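Protein PTHB1 (Homo sapiens, PDB 4YD8) serves as a subunit of the BBSome, a coat complex thought to sort specific membrane proteins to primary cilia. Local coordinates at residues N39-I44 and L342-G347. Residues are numbered along the deposited sequence; the frame is centred on the assembly and turned at random.
Sequences NGQDKI and LHDLKG
Gln41 reaches across to the hairpin turn at Leu342-Leu345, where its OE1 accepts the backbone N-H of Asp344 at 2.7 Å. The donor lies 48° out of the amide's carbonyl plane, and the N-H...O angle of 143° makes a bent bond. A bend at chi2 (-70°) turns the amide toward the turn, and a water donates to OE1 while weakly accepting from His343 N. Asp344's side chain crosses at about a right angle, its OD1 3.4 Å from Gln41 CD. With an alanine in place of Gln41, Asp344 N and the water would probably lose their shared acceptor. Beside these polar groups, Leu342 CD2 makes a close methyl-carbonyl contact with Asp42 O (3.2 Å). Its CD1 faces Ile44 CG1 at 4.4 Å; branched aliphatic chains suit this buried side, which Leu31 and Val350 extend.

Behind these groups, Asn39 OD1 accepts from Gln41 N in an Asx turn, and Gly40 takes a glycine-favoured positive phi. Long Lys43 brings NZ back to Gln41 O (2.8 Å) and forms a salt bridge with Asp35. Asp42 OD2 accepts the backbone N-H of Cys341, and their backbones also bond. His343 and Asp344, both with positive phi, are central in a type I' turn closed by two Leu342-Leu345 backbone bonds. This hairpin, from the blade that includes strand 8-17, meets the blade of strands 29-32 and 43-47, where first and last blades of the N-terminal seven-bladed beta-propeller adjoin.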
# COMPACT_ATOMS: atom_id res chain seq x y z
N ASN A 39 10.35 6.88 -18.58
CA ASN A 39 11.17 5.67 -18.44
C ASN A 39 10.49 4.63 -17.53
O ASN A 39 10.97 3.51 -17.38
CB ASN A 39 12.56 6.01 -17.92
CG ASN A 39 12.54 6.70 -16.56
OD1 ASN A 39 11.59 6.57 -15.77
ND2 ASN A 39 13.60 7.44 -16.28
N GLY A 40 9.38 5.03 -16.93
CA GLY A 40 8.55 4.11 -16.17
C GLY A 40 9.09 3.70 -14.81
O GLY A 40 8.61 2.75 -14.20
N GLN A 41 10.10 4.40 -14.32
CA GLN A 41 10.68 4.09 -13.01
C GLN A 41 9.78 4.51 -11.85
O GLN A 41 9.18 5.59 -11.88
CB GLN A 41 12.04 4.75 -12.87
CG GLN A 41 13.04 4.26 -13.88
CD GLN A 41 13.43 2.84 -13.59
OE1 GLN A 41 14.04 2.55 -12.56
NE2 GLN A 41 13.05 1.92 -14.48
N ASP A 42 9.71 3.68 -10.81
CA ASP A 42 9.01 4.11 -9.60
C ASP A 42 9.81 5.15 -8.84
O ASP A 42 11.02 5.26 -9.01
CB ASP A 42 8.71 2.93 -8.68
CG ASP A 42 7.67 2.00 -9.26
OD1 ASP A 42 6.72 2.51 -9.89
OD2 ASP A 42 7.82 0.77 -9.09
N LYS A 43 9.12 5.92 -8.02
CA LYS A 43 9.77 6.74 -7.00
C LYS A 43 9.26 6.26 -5.66
O LYS A 43 8.18 5.69 -5.59
CB LYS A 43 9.48 8.23 -7.19
CG LYS A 43 10.24 8.86 -8.34
CD LYS A 43 9.60 8.51 -9.67
CE LYS A 43 10.54 8.82 -10.83
NZ LYS A 43 9.92 8.32 -12.08
N ILE A 44 10.03 6.49 -4.60
CA ILE A 44 9.59 6.13 -3.26
C ILE A 44 8.89 7.35 -2.66
O ILE A 44 9.49 8.44 -2.60
CB ILE A 44 10.75 5.72 -2.35
CG1 ILE A 44 11.55 4.57 -2.97
CG2 ILE A 44 10.26 5.32 -0.97
CD1 ILE A 44 12.83 4.32 -2.22
N LEU A 342 13.27 0.38 -9.69
CA LEU A 342 14.17 1.43 -9.24
C LEU A 342 15.53 1.15 -9.82
O LEU A 342 15.86 -0.01 -10.06
CB LEU A 342 14.26 1.45 -7.71
CG LEU A 342 12.93 1.65 -6.97
CD1 LEU A 342 13.10 1.33 -5.50
CD2 LEU A 342 12.47 3.08 -7.12
N HIS A 343 16.30 2.20 -10.07
CA HIS A 343 17.65 2.05 -10.62
C HIS A 343 17.60 1.24 -11.92
O HIS A 343 18.52 0.49 -12.24
CB HIS A 343 18.57 1.39 -9.57
CG HIS A 343 20.01 1.31 -9.96
ND1 HIS A 343 20.69 2.36 -10.55
CD2 HIS A 343 20.91 0.30 -9.85
CE1 HIS A 343 21.94 2.00 -10.78
NE2 HIS A 343 22.10 0.76 -10.37
N ASP A 344 16.50 1.41 -12.65
CA ASP A 344 16.26 0.76 -13.94
C ASP A 344 16.24 -0.75 -13.85
O ASP A 344 16.51 -1.44 -14.84
CB ASP A 344 17.31 1.20 -14.96
CG ASP A 344 17.38 2.70 -15.09
OD1 ASP A 344 16.32 3.34 -15.23
OD2 ASP A 344 18.51 3.25 -15.05
N LEU A 345 15.90 -1.26 -12.67
CA LEU A 345 15.82 -2.69 -12.39
C LEU A 345 14.46 -3.03 -11.85
O LEU A 345 13.91 -2.27 -11.06
CB LEU A 345 16.90 -3.09 -11.38
CG LEU A 345 18.33 -2.91 -11.89
CD1 LEU A 345 19.31 -2.91 -10.74
CD2 LEU A 345 18.65 -4.01 -12.88
N LYS A 346 13.90 -4.17 -12.26
CA LYS A 346 12.62 -4.60 -11.69
C LYS A 346 12.84 -5.44 -10.43
O LYS A 346 13.96 -5.91 -10.18
CB LYS A 346 11.80 -5.38 -12.72
CG LYS A 346 11.47 -4.63 -14.00
CD LYS A 346 10.28 -5.27 -14.71
CE LYS A 346 9.87 -4.50 -15.95
NZ LYS A 346 10.90 -4.58 -17.03
N GLY A 347 11.79 -5.61 -9.65
CA GLY A 347 11.85 -6.46 -8.47
C GLY A 347 12.73 -5.96 -7.34
O GLY A 347 13.26 -6.76 -6.57
O HOH W 1 15.07 4.86 -11.56